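Local coordinates for YueI protein (Bacillus subtilis, PDB 2OHW) that is of unknown function but belongs to the DUF1694 family and folds as a single chain of helices around a four-stranded mixed beta sheet, at residues His27-Ser32 with Thr102-Val107; Arg34-Leu39 with Asp111-Arg116. All coordinates share one frame; numbering follows the deposited sequence.

In the fold
Contact 1 is core and contact 2 lies nearer the surface, with their centres about 13 Å apart. Both rest on the same pair of neighbours in the sheet, strands 37-42 and 104-110: contact 1 joins the turn after helix 22-28 to the beginning of strand 104-110, while contact 2 joins the approach to strand 37-42 to the loop that leaves strand 104-110. The chemistry follows the depth. In contact 1 leucine, valine and phenylalanine carbons pack together, with one hydroxyl-to-carbonyl bond among them; in contact 2 arginines, backbone carbonyls and two waters do most of the work. They meet where Phe29 CZ packs against Arg34 CD at 3.6 Å.

Contact 1: His27-Ser32 with Thr102-Val107; sequences HLFLGS and TPLGIV
Thr102 and Leu28 make the one hydrogen bond between 27-32 and 102-107. Thr102 OG1 donates to Leu28 O at 2.7 Å, lying in the carbonyl plane on a lone pair, with a C=O...donor angle of 130°. The hydroxyl oxygen also accepts from Leu104 N in an ST turn, at 3.2 Å from N to OG1 and nearly straight at 169°, so it is gripped from its own chain as well as across the contact. The torsion explains the reach: OG1 stands opposite the backbone N (chi1 174°), while CG2 takes the place between N and the carbonyl carbon and meets Leu30 CD2 at 3.8 Å.

The rest is apolar. Leu104 CD1 is the hub, touching Phe29 CD1 at 3.5 Å and Leu28 CD1 at 3.9 Å; its approach to the ring is oblique. Leu28 divides its branches, with CD1 crossing to Leu104 and to Pro103 CD, and CD2 lying over one face of the Phe29 ring, displaced toward its rim. Leu30 and Val107 run past each other in opposite directions, Leu30 CD1 reaching Val107 CG2 at 3.8 Å. Leu30 sits in the type I' turn from Phe29 to Ser32, closed by Ser32 N donating to Phe29 O, and it also packs on Leu68 and Asn70 of strand 65-70.

With a valine at Thr102 the hydroxyl is gone, and Leu28 O is likely to lose its donor and Leu104 N its acceptor, weakening the tie between helix end and turn. The chemistry thus implies a buried, mainly hydrophobic junction in which a single hydroxyl donates to the last carbonyl of helix 22-28 and accepts from Leu104 N, which probably helps to fix how helix end and strand 104-110 meet.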
ATOM      1  N   HIS A  27      -9.963   3.055  -5.618  1.00 20.18           N
ATOM      2  CA  HIS A  27      -9.974   4.241  -4.769  1.00 20.43           C
ATOM      3  C   HIS A  27      -9.259   4.039  -3.431  1.00 19.44           C
ATOM      4  O   HIS A  27      -8.766   5.007  -2.853  1.00 20.25           O
ATOM      5  CB  HIS A  27     -11.397   4.753  -4.560  1.00 21.72           C
ATOM      6  CG  HIS A  27     -12.056   5.231  -5.822  1.00 24.94           C
ATOM      7  ND1 HIS A  27     -13.361   4.924  -6.143  1.00 28.51           N
ATOM      8  CD2 HIS A  27     -11.588   5.996  -6.837  1.00 28.78           C
ATOM      9  CE1 HIS A  27     -13.669   5.481  -7.302  1.00 29.37           C
ATOM     10  NE2 HIS A  27     -12.609   6.134  -7.746  1.00 30.03           N
ATOM     11  N   LEU A  28      -9.209   2.798  -2.939  1.00 17.32           N
ATOM     12  CA  LEU A  28      -8.451   2.481  -1.719  1.00 15.70           C
ATOM     13  C   LEU A  28      -6.955   2.259  -2.011  1.00 15.00           C
ATOM     14  O   LEU A  28      -6.086   2.805  -1.313  1.00 14.84           O
ATOM     15  CB  LEU A  28      -9.037   1.264  -0.997  1.00 16.49           C
ATOM     16  CG  LEU A  28      -8.274   0.762   0.247  1.00 17.01           C
ATOM     17  CD1 LEU A  28      -8.155   1.796   1.346  1.00 18.13           C
ATOM     18  CD2 LEU A  28      -8.945  -0.498   0.796  1.00 16.55           C
ATOM     19  N   PHE A  29      -6.676   1.441  -3.028  1.00 14.90           N
ATOM     20  CA  PHE A  29      -5.324   0.952  -3.288  1.00 15.02           C
ATOM     21  C   PHE A  29      -4.508   1.760  -4.300  1.00 15.90           C
ATOM     22  O   PHE A  29      -3.690   1.200  -5.051  1.00 15.90           O
ATOM     23  CB  PHE A  29      -5.371  -0.532  -3.671  1.00 14.98           C
ATOM     24  CG  PHE A  29      -5.861  -1.424  -2.554  1.00 13.92           C
ATOM     25  CD1 PHE A  29      -5.054  -1.672  -1.444  1.00 13.78           C
ATOM     26  CD2 PHE A  29      -7.108  -2.022  -2.622  1.00 15.42           C
ATOM     27  CE1 PHE A  29      -5.512  -2.498  -0.406  1.00 13.78           C
ATOM     28  CE2 PHE A  29      -7.564  -2.857  -1.600  1.00 14.48           C
ATOM     29  CZ  PHE A  29      -6.771  -3.087  -0.489  1.00 13.63           C
ATOM     30  N   LEU A  30      -4.722   3.077  -4.297  1.00 16.00           N
ATOM     31  CA  LEU A  30      -3.929   4.003  -5.127  1.00 16.28           C
ATOM     32  C   LEU A  30      -3.976   3.632  -6.607  1.00 16.55           C
ATOM     33  O   LEU A  30      -2.987   3.779  -7.336  1.00 16.82           O
ATOM     34  CB  LEU A  30      -2.475   4.077  -4.628  1.00 16.47           C
ATOM     35  CG  LEU A  30      -2.283   4.601  -3.201  1.00 16.89           C
ATOM     36  CD1 LEU A  30      -0.819   4.468  -2.762  1.00 17.66           C
ATOM     37  CD2 LEU A  30      -2.747   6.041  -3.093  1.00 18.04           C
ATOM     38  N   GLY A  31      -5.147   3.165  -7.031  1.00 16.99           N
ATOM     39  CA  GLY A  31      -5.413   2.854  -8.435  1.00 18.02           C
ATOM     40  C   GLY A  31      -5.354   1.379  -8.776  1.00 19.40           C
ATOM     41  O   GLY A  31      -5.790   0.991  -9.863  1.00 20.63           O
ATOM     42  N   SER A  32      -4.822   0.552  -7.868  1.00 19.23           N
ATOM     43  CA  SER A  32      -4.703  -0.889  -8.114  1.00 19.36           C
ATOM     44  C   SER A  32      -5.948  -1.666  -7.706  1.00 19.09           C
ATOM     45  O   SER A  32      -6.695  -1.257  -6.806  1.00 19.60           O
ATOM     46  CB  SER A  32      -3.498  -1.463  -7.357  1.00 19.33           C
ATOM     47  OG  SER A  32      -3.368  -2.862  -7.605  1.00 20.36           O
ATOM     48  N   THR A 102      -7.594   8.260   0.843  1.00 20.76           N
ATOM     49  CA  THR A 102      -7.316   6.892   1.234  1.00 18.48           C
ATOM     50  C   THR A 102      -6.340   6.923   2.396  1.00 17.35           C
ATOM     51  O   THR A 102      -5.442   7.750   2.414  1.00 17.33           O
ATOM     52  CB  THR A 102      -6.722   6.044   0.073  1.00 18.48           C
ATOM     53  OG1 THR A 102      -6.342   4.763   0.588  1.00 16.79           O
ATOM     54  CG2 THR A 102      -5.459   6.689  -0.529  1.00 17.97           C
ATOM     55  N   PRO A 103      -6.493   5.999   3.355  1.00 15.98           N
ATOM     56  CA  PRO A 103      -5.546   5.956   4.471  1.00 15.77           C
ATOM     57  C   PRO A 103      -4.238   5.264   4.097  1.00 15.58           C
ATOM     58  O   PRO A 103      -3.333   5.214   4.915  1.00 15.41           O
ATOM     59  CB  PRO A 103      -6.285   5.098   5.500  1.00 16.95           C
ATOM     60  CG  PRO A 103      -7.100   4.168   4.673  1.00 16.41           C
ATOM     61  CD  PRO A 103      -7.542   4.969   3.483  1.00 16.74           C
ATOM     62  N   LEU A 104      -4.150   4.704   2.891  1.00 14.48           N
ATOM     63  CA  LEU A 104      -2.937   3.972   2.477  1.00 14.39           C
ATOM     64  C   LEU A 104      -1.873   4.936   1.984  1.00 14.78           C
ATOM     65  O   LEU A 104      -2.169   5.844   1.197  1.00 15.63           O
ATOM     66  CB  LEU A 104      -3.268   2.893   1.432  1.00 14.28           C
ATOM     67  CG  LEU A 104      -4.257   1.853   1.991  1.00 14.57           C
ATOM     68  CD1 LEU A 104      -4.448   0.742   1.003  1.00 15.83           C
ATOM     69  CD2 LEU A 104      -3.809   1.294   3.349  1.00 16.26           C
ATOM     70  N   GLY A 105      -0.637   4.721   2.426  1.00 13.98           N
ATOM     71  CA  GLY A 105       0.514   5.550   2.059  1.00 13.74           C
ATOM     72  C   GLY A 105       1.322   4.955   0.925  1.00 14.11           C
ATOM     73  O   GLY A 105       1.793   5.669   0.049  1.00 14.34           O
ATOM     74  N   ILE A 106       1.482   3.638   0.941  1.00 14.45           N
ATOM     75  CA  ILE A 106       2.270   2.936  -0.060  1.00 14.64           C
ATOM     76  C   ILE A 106       1.527   1.663  -0.409  1.00 13.64           C
ATOM     77  O   ILE A 106       0.932   1.025   0.481  1.00 13.78           O
ATOM     78  CB  ILE A 106       3.695   2.622   0.482  1.00 15.51           C
ATOM     79  CG1 ILE A 106       4.600   3.839   0.250  1.00 17.53           C
ATOM     80  CG2 ILE A 106       4.243   1.307  -0.059  1.00 20.34           C
ATOM     81  CD1 ILE A 106       5.929   3.745   0.920  1.00 21.64           C
ATOM     82  N   VAL A 107       1.494   1.340  -1.702  1.00 13.04           N
ATOM     83  CA  VAL A 107       0.959   0.056  -2.168  1.00 13.35           C
ATOM     84  C   VAL A 107       1.971  -0.534  -3.138  1.00 14.08           C
ATOM     85  O   VAL A 107       2.389   0.139  -4.077  1.00 14.57           O
ATOM     86  CB  VAL A 107      -0.399   0.226  -2.890  1.00 13.67           C
ATOM     87  CG1 VAL A 107      -0.871  -1.085  -3.506  1.00 13.95           C
ATOM     88  CG2 VAL A 107      -1.464   0.768  -1.934  1.00 15.13           C
TER

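Contact 2: Arg34-Leu39 with Asp111-Arg116; sequences RERVVL and DIAVNR
Arg116 and Arg34 meet through backbone and guanidinium: Arg34 NH1 and NH2 both donate to Arg116 O, at 2.9 and 3.0 Å, an end-on grip on one oxygen that lies only 4° out of the guanidinium plane. The Arg116 side chain itself runs along 34-39 toward Val38. Its CB lies 4.0 Å from Val37 O, and bends at chi2 and chi3 lay one face of the guanidinium over Val38 CG1, which is 3.5 Å from NH1 and 3.8 Å from both CZ and NH2. At the tip NH1 donates to a water that in turn donates to Val38 O, and it forms a salt bridge with Glu58.

Glu35 O is a second shared acceptor, taking Val114 N at 2.8 Å and Asn115 N at 3.0 Å. A second water donates to Arg34 O and Val37 O and accepts from Arg116 N, bridging 34-39 and 111-116. Farther out, Arg36 NH1 makes a salt bridge with Glu35 OE2 through a weak hydrogen bond, and one face of its guanidinium lies over Ile112 CA.

In the fold, 111-116 runs in the loop after strand 104-110 and rides over the 3-10 turn 34-36 that leads into edge strand 37-42, where Val38 and Leu39 form a classic beta bulge facing Ile108. Helix 53-60 flanks the bulge, supplying Glu58 to Arg116.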
ATOM      1  N   ARG A  34      -7.566  -4.996  -5.871  1.00 16.15           N
ATOM      2  CA  ARG A  34      -7.128  -5.786  -4.716  1.00 16.54           C
ATOM      3  C   ARG A  34      -6.358  -7.045  -5.141  1.00 16.60           C
ATOM      4  O   ARG A  34      -5.403  -7.462  -4.468  1.00 16.43           O
ATOM      5  CB  ARG A  34      -8.329  -6.163  -3.851  1.00 16.65           C
ATOM      6  CG  ARG A  34      -8.015  -7.104  -2.710  1.00 15.93           C
ATOM      7  CD  ARG A  34      -7.092  -6.466  -1.674  1.00 15.76           C
ATOM      8  NE  ARG A  34      -6.859  -7.370  -0.545  1.00 16.98           N
ATOM      9  CZ  ARG A  34      -6.042  -8.414  -0.592  1.00 17.97           C
ATOM     10  NH1 ARG A  34      -5.884  -9.175   0.486  1.00 17.20           N
ATOM     11  NH2 ARG A  34      -5.378  -8.696  -1.714  1.00 16.61           N
ATOM     12  N   GLU A  35      -6.768  -7.661  -6.254  1.00 17.03           N
ATOM     13  CA  GLU A  35      -6.126  -8.897  -6.690  1.00 18.19           C
ATOM     14  C   GLU A  35      -4.653  -8.712  -7.067  1.00 17.07           C
ATOM     15  O   GLU A  35      -3.923  -9.697  -7.158  1.00 17.08           O
ATOM     16  CB  GLU A  35      -6.892  -9.532  -7.872  1.00 18.28           C
ATOM     17  CG  GLU A  35      -6.816  -8.753  -9.164  1.00 20.67           C
ATOM     18  CD  GLU A  35      -7.662  -9.359 -10.272  1.00 22.76           C
ATOM     19  OE1 GLU A  35      -8.523 -10.209  -9.971  1.00 28.04           O
ATOM     20  OE2 GLU A  35      -7.461  -8.970 -11.439  1.00 28.90           O
ATOM     21  N   ARG A  36      -4.236  -7.464  -7.298  1.00 16.71           N
ATOM     22  CA  ARG A  36      -2.851  -7.192  -7.684  1.00 16.59           C
ATOM     23  C   ARG A  36      -1.964  -6.721  -6.514  1.00 16.31           C
ATOM     24  O   ARG A  36      -0.744  -6.576  -6.654  1.00 15.49           O
ATOM     25  CB  ARG A  36      -2.827  -6.196  -8.846  1.00 17.76           C
ATOM     26  CG  ARG A  36      -3.640  -6.691 -10.095  1.00 19.34           C
ATOM     27  CD  ARG A  36      -2.985  -6.290 -11.391  1.00 25.12           C
ATOM     28  NE  ARG A  36      -3.772  -6.464 -12.629  1.00 27.81           N
ATOM     29  CZ  ARG A  36      -4.699  -7.388 -12.905  1.00 32.97           C
ATOM     30  NH1 ARG A  36      -5.038  -8.337 -12.043  1.00 35.20           N
ATOM     31  NH2 ARG A  36      -5.298  -7.365 -14.096  1.00 35.28           N
ATOM     32  N   VAL A  37      -2.569  -6.512  -5.351  1.00 16.17           N
ATOM     33  CA  VAL A  37      -1.825  -5.944  -4.236  1.00 15.80           C
ATOM     34  C   VAL A  37      -0.953  -7.004  -3.570  1.00 16.30           C
ATOM     35  O   VAL A  37      -1.437  -8.087  -3.210  1.00 15.67           O
ATOM     36  CB  VAL A  37      -2.760  -5.281  -3.207  1.00 15.29           C
ATOM     37  CG1 VAL A  37      -1.956  -4.751  -2.031  1.00 16.15           C
ATOM     38  CG2 VAL A  37      -3.566  -4.140  -3.864  1.00 15.01           C
ATOM     39  N   VAL A  38       0.326  -6.670  -3.400  1.00 15.94           N
ATOM     40  CA  VAL A  38       1.294  -7.499  -2.704  1.00 16.75           C
ATOM     41  C   VAL A  38       1.450  -7.053  -1.246  1.00 16.25           C
ATOM     42  O   VAL A  38       1.564  -7.885  -0.352  1.00 16.93           O
ATOM     43  CB  VAL A  38       2.670  -7.440  -3.429  1.00 17.24           C
ATOM     44  CG1 VAL A  38       3.742  -8.155  -2.639  1.00 20.29           C
ATOM     45  CG2 VAL A  38       2.552  -8.050  -4.832  1.00 19.13           C
ATOM     46  N   LEU A  39       1.443  -5.743  -1.000  1.00 15.85           N
ATOM     47  CA  LEU A  39       1.588  -5.218   0.355  1.00 16.18           C
ATOM     48  C   LEU A  39       1.084  -3.788   0.357  1.00 16.08           C
ATOM     49  O   LEU A  39       1.242  -3.056  -0.626  1.00 15.71           O
ATOM     50  CB  LEU A  39       3.047  -5.261   0.806  1.00 17.52           C
ATOM     51  CG  LEU A  39       3.363  -5.090   2.307  1.00 19.14           C
ATOM     52  CD1 LEU A  39       3.104  -6.403   3.067  1.00 22.33           C
ATOM     53  CD2 LEU A  39       4.821  -4.724   2.430  1.00 21.90           C
ATOM     54  N   ASP A 111       1.823  -6.531 -11.718  1.00 22.85           N
ATOM     55  CA  ASP A 111       1.205  -6.181 -13.002  1.00 24.29           C
ATOM     56  C   ASP A 111       0.157  -7.216 -13.431  1.00 25.08           C
ATOM     57  O   ASP A 111      -0.540  -7.023 -14.438  1.00 26.17           O
ATOM     58  CB  ASP A 111       2.269  -5.960 -14.089  1.00 25.73           C
ATOM     59  CG  ASP A 111       3.024  -7.220 -14.432  1.00 27.58           C
ATOM     60  OD1 ASP A 111       3.035  -8.153 -13.612  1.00 32.15           O
ATOM     61  OD2 ASP A 111       3.620  -7.280 -15.535  1.00 33.04           O
ATOM     62  N   ILE A 112       0.050  -8.298 -12.656  1.00 24.70           N
ATOM     63  CA  ILE A 112      -0.969  -9.335 -12.846  1.00 24.62           C
ATOM     64  C   ILE A 112      -1.613  -9.728 -11.512  1.00 24.23           C
ATOM     65  O   ILE A 112      -1.147  -9.328 -10.445  1.00 23.29           O
ATOM     66  CB  ILE A 112      -0.358 -10.597 -13.494  1.00 24.41           C
ATOM     67  CG1 ILE A 112       0.702 -11.217 -12.571  1.00 24.24           C
ATOM     68  CG2 ILE A 112       0.216 -10.264 -14.875  1.00 24.45           C
ATOM     69  CD1 ILE A 112       1.295 -12.543 -13.072  1.00 26.11           C
ATOM     70  N   ALA A 113      -2.680 -10.519 -11.582  1.00 24.41           N
ATOM     71  CA  ALA A 113      -3.371 -11.000 -10.393  1.00 24.50           C
ATOM     72  C   ALA A 113      -2.486 -11.965  -9.620  1.00 24.69           C
ATOM     73  O   ALA A 113      -2.036 -12.976 -10.167  1.00 25.83           O
ATOM     74  CB  ALA A 113      -4.688 -11.665 -10.786  1.00 25.01           C
ATOM     75  N   VAL A 114      -2.227 -11.643  -8.355  1.00 23.52           N
ATOM     76  CA  VAL A 114      -1.455 -12.501  -7.451  1.00 23.17           C
ATOM     77  C   VAL A 114      -2.326 -13.081  -6.329  1.00 23.47           C
ATOM     78  O   VAL A 114      -1.951 -14.071  -5.687  1.00 23.77           O
ATOM     79  CB  VAL A 114      -0.214 -11.772  -6.867  1.00 23.56           C
ATOM     80  CG1 VAL A 114       0.800 -11.498  -7.973  1.00 22.93           C
ATOM     81  CG2 VAL A 114      -0.605 -10.474  -6.171  1.00 22.37           C
ATOM     82  N   ASN A 115      -3.488 -12.464  -6.111  1.00 23.05           N
ATOM     83  CA  ASN A 115      -4.475 -12.939  -5.127  1.00 23.06           C
ATOM     84  C   ASN A 115      -3.860 -13.287  -3.780  1.00 22.99           C
ATOM     85  O   ASN A 115      -3.990 -14.419  -3.277  1.00 21.72           O
ATOM     86  CB  ASN A 115      -5.269 -14.130  -5.682  1.00 24.21           C
ATOM     87  CG  ASN A 115      -6.020 -13.791  -6.946  1.00 25.55           C
ATOM     88  OD1 ASN A 115      -5.735 -14.346  -8.005  1.00 30.60           O
ATOM     89  ND2 ASN A 115      -7.000 -12.898  -6.840  1.00 28.29           N
ATOM     90  N   ARG A 116      -3.163 -12.322  -3.190  1.00 21.79           N
ATOM     91  CA  ARG A 116      -2.554 -12.574  -1.893  1.00 22.09           C
ATOM     92  C   ARG A 116      -3.508 -12.254  -0.754  1.00 21.25           C
ATOM     93  O   ARG A 116      -4.103 -11.189  -0.726  1.00 19.95           O
ATOM     94  CB  ARG A 116      -1.219 -11.852  -1.754  1.00 23.01           C
ATOM     95  CG  ARG A 116      -0.121 -12.804  -2.200  1.00 26.65           C
ATOM     96  CD  ARG A 116       1.134 -12.639  -1.435  1.00 29.68           C
ATOM     97  NE  ARG A 116       2.216 -12.558  -2.396  1.00 32.82           N
ATOM     98  CZ  ARG A 116       3.336 -11.883  -2.213  1.00 33.76           C
ATOM     99  NH1 ARG A 116       3.551 -11.235  -1.074  1.00 34.70           N
ATOM    100  NH2 ARG A 116       4.244 -11.875  -3.177  1.00 34.28           N
TER
HETATM  101  O   HOH W   1      -3.482  -9.638  -3.986  1.00 15.50           O
HETATM  102  O   HOH W   2       2.110 -10.294   1.115  1.00 29.75           O